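Local coordinates for protein subtilase cytotoxin subunit A (Escherichia coli, PDB 2IY9) that cleaves the host endoplasmic reticulum chaperone BiP as the serine-protease subunit of an AB5 toxin, inducing a stress response and eventual cell death, at residues K23-D28 with A222-G227; D248-G253 with D313-G318; L282-S287 with K325-F330. One frame throughout, in Å; residues are numbered along the deposited sequence.

Overall arrangement
Contact 1 is a surface contact, whereas contacts 2 and 3 are buried. The first joins the N-terminal helix 25-30 to the loop after strand 215-221 by ring and amide stacking. Contact 2 sets the last strand of the parallel sheet, 249-252, against a turn before strand 319-320, through Val-315 packing on the strand and a water between Asp-248 and Thr-316. Contact 3 packs two helices, 271-288 and 323-331, almost wholly by apolar side chains. Contacts 1 and 2 meet through Pro-252, whose CB touches both Trp-25 CH2 and Tyr-26 CB at 3.5 Å. Contact 3 touches neither, its nearest atoms lying about 7 and 8 Å from contacts 1 and 2.

Contact 1. Residues K23-D28 with A222-G227; sequences KPWYFD and AQYRKG
The indole of Trp-25 lies flat against the side chain of Gln-223, whose CG sits over the centre of one face, 3.8 Å from the centroid of the five-membered ring and 16° off its normal. This CH-pi contact is continued by the amide, which stacks on the pyrrole side of the indole with its plane turned only 8° from it. Gln-223 can follow the ring this way because its CG stands anti to the backbone N (chi1 -173°) and the chain runs on extended. The opposite face of the indole receives CB of the next residue, Tyr-26, towards the rim. The polar ends of the pair are held from outside: Trp-25 NE1 hydrogen-bonds the carbonyl of Gln-254, and Gln-223 OE1 is bonded by Asn-255 ND2, which restrains how each flat group can turn about its bond. In the subtilase fold this places the short N-terminal helix against the loop that leaves strand 215-221 of the central parallel sheet. The benzo end of the indole presents its edge to the face of Tyr-224 in an offset edge-to-face pair, centroids 5.6 Å apart. Their closest ring atoms are Trp-25 CZ3 and Tyr-224 CD2, at 3.8 Å. The backbone joins in as well, for Tyr-224 O lies 3.3 Å from Trp-25 CE3, approaching the ring obliquely, and Gln-223 CA is 3.7 Å from Trp-25 CH2. Asp-28, about one turn along the helix from Trp-25, has its carbonyl O touched by Lys-226 CD at 3.8 Å.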
# COMPACT_ATOMS: atom_id res chain seq x y z
N LYS A 23 18.23 8.39 -6.50
CA LYS A 23 17.89 7.21 -5.68
C LYS A 23 17.44 6.05 -6.63
O LYS A 23 18.07 5.88 -7.68
CB LYS A 23 16.88 7.63 -4.61
CG LYS A 23 17.40 8.83 -3.81
CD LYS A 23 16.39 9.43 -2.83
CE LYS A 23 17.06 10.44 -1.88
NZ LYS A 23 17.93 11.44 -2.58
N PRO A 24 16.43 5.24 -6.28
CA PRO A 24 15.89 4.39 -7.36
C PRO A 24 15.19 5.16 -8.48
O PRO A 24 14.80 6.30 -8.30
CB PRO A 24 14.89 3.49 -6.64
CG PRO A 24 14.61 4.15 -5.35
CD PRO A 24 15.81 4.94 -4.98
N TRP A 25 15.05 4.50 -9.64
CA TRP A 25 14.44 5.12 -10.83
C TRP A 25 13.11 5.81 -10.56
O TRP A 25 12.83 6.85 -11.15
CB TRP A 25 14.28 4.07 -11.94
CG TRP A 25 13.20 3.03 -11.72
CD1 TRP A 25 13.36 1.77 -11.22
CD2 TRP A 25 11.79 3.16 -12.03
NE1 TRP A 25 12.15 1.11 -11.20
CE2 TRP A 25 11.17 1.94 -11.68
CE3 TRP A 25 11.01 4.19 -12.56
CZ2 TRP A 25 9.79 1.71 -11.86
CZ3 TRP A 25 9.63 3.97 -12.72
CH2 TRP A 25 9.04 2.73 -12.38
N TYR A 26 12.30 5.24 -9.67
CA TYR A 26 10.93 5.74 -9.50
C TYR A 26 10.79 7.05 -8.72
O TYR A 26 9.74 7.69 -8.78
CB TYR A 26 10.00 4.65 -8.93
CG TYR A 26 10.46 4.00 -7.64
CD1 TYR A 26 10.08 4.52 -6.40
CD2 TYR A 26 11.24 2.85 -7.66
CE1 TYR A 26 10.48 3.91 -5.21
CE2 TYR A 26 11.66 2.22 -6.47
CZ TYR A 26 11.26 2.76 -5.25
OH TYR A 26 11.66 2.17 -4.07
N PHE A 27 11.85 7.46 -8.03
CA PHE A 27 11.81 8.76 -7.34
C PHE A 27 11.60 9.91 -8.33
O PHE A 27 10.64 10.67 -8.20
CB PHE A 27 13.06 8.96 -6.47
CG PHE A 27 12.93 8.36 -5.07
CD1 PHE A 27 12.52 7.04 -4.89
CD2 PHE A 27 13.26 9.11 -3.95
CE1 PHE A 27 12.42 6.49 -3.59
CE2 PHE A 27 13.15 8.57 -2.66
CZ PHE A 27 12.73 7.26 -2.49
N ASP A 28 12.46 10.02 -9.34
CA ASP A 28 12.29 11.06 -10.35
C ASP A 28 11.00 10.83 -11.17
O ASP A 28 10.30 11.79 -11.51
CB ASP A 28 13.52 11.14 -11.25
CG ASP A 28 14.68 11.91 -10.60
OD1 ASP A 28 14.51 12.45 -9.48
OD2 ASP A 28 15.76 11.99 -11.21
N ALA A 222 5.31 -0.72 -15.47
CA ALA A 222 6.66 -0.97 -15.97
C ALA A 222 7.53 0.26 -15.75
O ALA A 222 7.02 1.37 -15.60
CB ALA A 222 6.60 -1.32 -17.45
N GLN A 223 8.84 0.05 -15.75
CA GLN A 223 9.79 1.14 -15.59
C GLN A 223 9.58 2.21 -16.66
O GLN A 223 9.39 1.89 -17.84
CB GLN A 223 11.21 0.60 -15.66
CG GLN A 223 12.28 1.64 -15.34
CD GLN A 223 13.63 1.00 -15.09
OE1 GLN A 223 13.71 -0.19 -14.74
NE2 GLN A 223 14.70 1.77 -15.27
N TYR A 224 9.60 3.46 -16.23
CA TYR A 224 9.53 4.61 -17.12
C TYR A 224 10.29 5.80 -16.53
O TYR A 224 10.53 5.87 -15.32
CB TYR A 224 8.06 5.00 -17.38
CG TYR A 224 7.31 5.47 -16.14
CD1 TYR A 224 7.11 6.83 -15.90
CD2 TYR A 224 6.79 4.55 -15.22
CE1 TYR A 224 6.40 7.26 -14.76
CE2 TYR A 224 6.09 4.96 -14.09
CZ TYR A 224 5.90 6.32 -13.87
OH TYR A 224 5.20 6.72 -12.73
N ARG A 225 10.64 6.74 -17.40
CA ARG A 225 11.21 8.01 -16.97
C ARG A 225 10.10 9.04 -17.03
O ARG A 225 9.22 8.95 -17.90
CB ARG A 225 12.34 8.46 -17.90
CG ARG A 225 13.40 7.44 -18.21
CD ARG A 225 14.55 8.09 -18.98
NE ARG A 225 15.48 8.77 -18.08
CZ ARG A 225 16.73 8.38 -17.84
NH1 ARG A 225 17.26 7.32 -18.46
NH2 ARG A 225 17.47 9.07 -16.99
N LYS A 226 10.14 10.03 -16.14
CA LYS A 226 9.20 11.15 -16.22
C LYS A 226 9.17 11.68 -17.66
O LYS A 226 10.22 11.88 -18.27
CB LYS A 226 9.62 12.26 -15.27
CG LYS A 226 8.64 13.43 -15.20
CD LYS A 226 8.98 14.33 -14.02
CE LYS A 226 7.77 15.15 -13.60
NZ LYS A 226 6.63 14.26 -13.24
N GLY A 227 7.97 11.88 -18.19
CA GLY A 227 7.83 12.28 -19.60
C GLY A 227 7.42 11.15 -20.51
O GLY A 227 6.79 11.39 -21.54

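Contact 2. Residues D248-G253 with D313-G318; sequences DIAAPG and DKVTEG
Val-315 faces strand 249-252 with both methyls, and its first torsion assigns each of them a separate neighbour. CG1 stands anti to the valine's own backbone N (chi1 178°) and rests against the backbone at the start of the strand, 3.9 Å from Ile-249 N and equally far from Asp-248 O. CG2 lies beside that N instead and meets the methyl of Ala-250, CG2 to CB 4.0 Å. This is the apolar side-chain touch of the contact, and the CB of Ala-250 points toward the turn to make it, while that of Ile-249 points away. No direct hydrogen bond spans the two segments; a water does so. It donates to Asp-248 OD1 at 3.0 Å and lies 2.7 Å from Thr-316 OG1. The threonine hydroxyl is turned beside its own backbone N (chi1 -63°), where it is also bonded to Asn-245 N and Val-247 O, so several groups fix its rotation. The other carboxylate oxygen, Asp-248 OD2, forms a salt bridge with Arg-217, which would probably favour the charged form of the acid. Residues Val-315 to Gly-318 make a type II beta turn, closed by Gly-318 N to Val-315 O at 2.8 Å, with Glu-317 taking the positive phi of its third position. Strand 249-252 is the last of the seven parallel strands: Ile-249 bonds through its backbone to Arg-217 and Ala-219 of strand 215-221, Ala-250 to Arg-319 and Leu-321 just beyond the turn, and helix 271-288 touches Ala-251 and Pro-252.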
# COMPACT_ATOMS: atom_id res chain seq x y z
N ASP A 248 -7.78 1.69 -8.67
CA ASP A 248 -7.89 3.15 -8.46
C ASP A 248 -6.71 3.95 -9.03
O ASP A 248 -6.90 5.08 -9.51
CB ASP A 248 -8.07 3.46 -6.97
CG ASP A 248 -9.35 2.88 -6.41
OD1 ASP A 248 -10.44 3.27 -6.87
OD2 ASP A 248 -9.26 2.01 -5.52
N ILE A 249 -5.52 3.37 -8.97
CA ILE A 249 -4.28 4.06 -9.34
C ILE A 249 -3.22 3.03 -9.72
O ILE A 249 -3.23 1.90 -9.21
CB ILE A 249 -3.77 4.97 -8.18
CG1 ILE A 249 -2.76 6.02 -8.69
CG2 ILE A 249 -3.18 4.13 -7.02
CD1 ILE A 249 -2.44 7.11 -7.66
N ALA A 250 -2.31 3.43 -10.60
CA ALA A 250 -1.14 2.63 -10.91
C ALA A 250 0.11 3.35 -10.43
O ALA A 250 0.20 4.59 -10.46
CB ALA A 250 -1.07 2.31 -12.40
N ALA A 251 1.09 2.56 -10.01
CA ALA A 251 2.31 3.10 -9.47
C ALA A 251 3.49 2.27 -9.93
O ALA A 251 3.30 1.13 -10.37
CB ALA A 251 2.22 3.14 -7.95
N PRO A 252 4.71 2.83 -9.86
CA PRO A 252 5.92 2.07 -10.15
C PRO A 252 5.90 0.66 -9.53
O PRO A 252 5.71 0.52 -8.32
CB PRO A 252 7.01 2.93 -9.50
CG PRO A 252 6.52 4.33 -9.73
CD PRO A 252 5.01 4.25 -9.55
N GLY A 253 6.06 -0.36 -10.38
CA GLY A 253 6.05 -1.74 -9.91
C GLY A 253 6.91 -2.69 -10.72
O GLY A 253 6.58 -3.87 -10.84
N ASP A 313 -8.69 1.62 -19.86
CA ASP A 313 -9.20 0.23 -19.75
C ASP A 313 -8.63 -0.54 -18.56
O ASP A 313 -9.26 -1.46 -18.07
CB ASP A 313 -8.98 -0.59 -21.02
CG ASP A 313 -9.63 -1.98 -20.94
OD1 ASP A 313 -10.88 -2.04 -20.85
OD2 ASP A 313 -8.91 -2.99 -20.92
N LYS A 314 -7.43 -0.14 -18.12
CA LYS A 314 -6.65 -0.87 -17.12
C LYS A 314 -6.83 -0.28 -15.71
O LYS A 314 -6.75 -1.00 -14.72
CB LYS A 314 -5.16 -0.86 -17.51
CG LYS A 314 -4.83 -1.50 -18.88
CD LYS A 314 -3.35 -1.90 -19.03
CE LYS A 314 -2.50 -0.77 -19.63
NZ LYS A 314 -1.02 -1.06 -19.89
N VAL A 315 -7.09 1.03 -15.65
CA VAL A 315 -7.13 1.77 -14.39
C VAL A 315 -8.23 2.83 -14.48
O VAL A 315 -8.35 3.52 -15.50
CB VAL A 315 -5.78 2.52 -14.14
CG1 VAL A 315 -5.83 3.36 -12.84
CG2 VAL A 315 -4.60 1.56 -14.11
N THR A 316 -9.02 2.96 -13.42
CA THR A 316 -10.04 4.01 -13.37
C THR A 316 -9.40 5.35 -13.71
O THR A 316 -8.41 5.77 -13.08
CB THR A 316 -10.77 4.06 -12.02
OG1 THR A 316 -11.47 2.83 -11.84
CG2 THR A 316 -11.79 5.23 -11.98
N GLU A 317 -9.95 5.97 -14.74
CA GLU A 317 -9.51 7.26 -15.27
C GLU A 317 -8.04 7.32 -15.68
O GLU A 317 -7.49 8.40 -15.84
CB GLU A 317 -9.84 8.40 -14.30
CG GLU A 317 -11.24 8.35 -13.78
CD GLU A 317 -11.96 9.63 -13.98
OE1 GLU A 317 -12.50 9.81 -15.10
OE2 GLU A 317 -12.00 10.44 -13.02
N GLY A 318 -7.41 6.16 -15.87
CA GLY A 318 -6.02 6.11 -16.33
C GLY A 318 -5.02 6.73 -15.36
O GLY A 318 -3.97 7.22 -15.78
O HOH W 1 -11.82 2.06 -9.27

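Contact 3. Residues L282-S287 with K325-F330; sequences LAAMTS and KAISMF
Ala-283 O is gripped twice from within its own helix: the hydroxyl of Thr-286 donates to it at OG1 to O 2.6 Å, and Ser-287 N reaches it from the same face of the carbonyl plane. Ser-287 OG likewise donates to Ala-284 O, and also bonds Asp-41 N, so both buried hydroxyls, of Thr-286 and Ser-287, have acceptors. The side chains turned to residues 325-330 are apolar. Met-285 lies across them with its chain bent at chi3 (66°): SD touches Ala-326 CB at 3.9 Å, CG touches Ile-327 CG1 at 4.0 Å, the two side chains running obliquely to each other, and the methyl CE turns to Phe-330 CB at 3.8 Å. Ile-327 reaches further with CD1, 3.8 Å from Ala-284 CB. Phe-330, at about a right angle to Met-285, sets CD2 and CE2 both 3.1 Å from Met-285 O, which approaches the ring obliquely; this is a short contact. The axes of the two short segments approach to 9.1 Å and run nearly parallel, 14° apart. Helix 271-288 is the long subtilase helix with Ser-272, assigned to the charge relay, near its start; helix 323-331 opens the A2 domain, which enters the central pore of the SubB pentamer.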
# COMPACT_ATOMS: atom_id res chain seq x y z
N LEU A 282 1.24 8.48 0.59
CA LEU A 282 0.19 8.84 1.53
C LEU A 282 0.74 9.16 2.93
O LEU A 282 0.27 10.10 3.58
CB LEU A 282 -0.89 7.76 1.60
CG LEU A 282 -1.88 7.68 0.44
CD1 LEU A 282 -2.56 6.28 0.45
CD2 LEU A 282 -2.93 8.78 0.50
N ALA A 283 1.76 8.42 3.36
CA ALA A 283 2.43 8.70 4.64
C ALA A 283 3.00 10.12 4.67
O ALA A 283 2.82 10.86 5.64
CB ALA A 283 3.52 7.68 4.93
N ALA A 284 3.69 10.49 3.58
CA ALA A 284 4.28 11.81 3.43
C ALA A 284 3.22 12.91 3.50
O ALA A 284 3.41 13.92 4.17
CB ALA A 284 5.06 11.89 2.12
N MET A 285 2.11 12.71 2.80
CA MET A 285 0.98 13.63 2.87
C MET A 285 0.43 13.77 4.29
O MET A 285 0.21 14.90 4.78
CB MET A 285 -0.14 13.17 1.94
CG MET A 285 0.26 13.09 0.48
SD MET A 285 -0.93 12.19 -0.52
CE MET A 285 -2.39 13.21 -0.47
N THR A 286 0.25 12.64 4.98
CA THR A 286 -0.37 12.66 6.32
C THR A 286 0.44 13.47 7.32
O THR A 286 -0.13 14.05 8.26
CB THR A 286 -0.58 11.25 6.89
OG1 THR A 286 0.69 10.65 7.14
CG2 THR A 286 -1.39 10.36 5.95
N SER A 287 1.76 13.51 7.13
CA SER A 287 2.63 14.31 7.99
C SER A 287 2.14 15.76 8.08
O SER A 287 2.27 16.39 9.14
CB SER A 287 4.09 14.25 7.51
OG SER A 287 4.35 15.10 6.38
N LYS A 325 2.75 16.31 -7.17
CA LYS A 325 1.45 16.95 -7.14
C LYS A 325 0.63 16.56 -5.89
O LYS A 325 0.03 17.44 -5.27
CB LYS A 325 0.68 16.66 -8.43
CG LYS A 325 -0.58 17.49 -8.65
CD LYS A 325 -0.27 18.95 -8.95
CE LYS A 325 -1.53 19.71 -9.39
NZ LYS A 325 -2.69 19.41 -8.51
N ALA A 326 0.60 15.27 -5.54
CA ALA A 326 -0.11 14.82 -4.34
C ALA A 326 0.37 15.52 -3.07
O ALA A 326 -0.43 16.03 -2.28
CB ALA A 326 -0.00 13.30 -4.18
N ILE A 327 1.69 15.53 -2.88
CA ILE A 327 2.30 16.08 -1.67
C ILE A 327 2.15 17.61 -1.67
O ILE A 327 1.70 18.19 -0.68
CB ILE A 327 3.76 15.60 -1.48
CG1 ILE A 327 3.77 14.10 -1.13
CG2 ILE A 327 4.48 16.44 -0.39
CD1 ILE A 327 5.11 13.40 -1.32
N SER A 328 2.49 18.24 -2.80
CA SER A 328 2.32 19.69 -2.97
C SER A 328 0.89 20.14 -2.66
O SER A 328 0.69 21.03 -1.84
CB SER A 328 2.73 20.11 -4.38
OG SER A 328 2.75 21.53 -4.49
N MET A 329 -0.10 19.51 -3.29
CA MET A 329 -1.51 19.86 -3.07
C MET A 329 -1.94 19.69 -1.62
O MET A 329 -2.55 20.59 -1.03
CB MET A 329 -2.44 19.04 -3.98
CG MET A 329 -2.51 19.50 -5.44
SD MET A 329 -2.82 21.27 -5.70
CE MET A 329 -4.47 21.48 -5.01
N PHE A 330 -1.65 18.53 -1.05
CA PHE A 330 -2.11 18.25 0.29
C PHE A 330 -1.41 19.14 1.32
O PHE A 330 -2.06 19.69 2.21
CB PHE A 330 -1.92 16.78 0.65
CG PHE A 330 -2.66 16.38 1.89
CD1 PHE A 330 -4.02 16.07 1.83
CD2 PHE A 330 -2.02 16.35 3.12
CE1 PHE A 330 -4.71 15.70 2.98
CE2 PHE A 330 -2.70 15.99 4.27
CZ PHE A 330 -4.05 15.66 4.20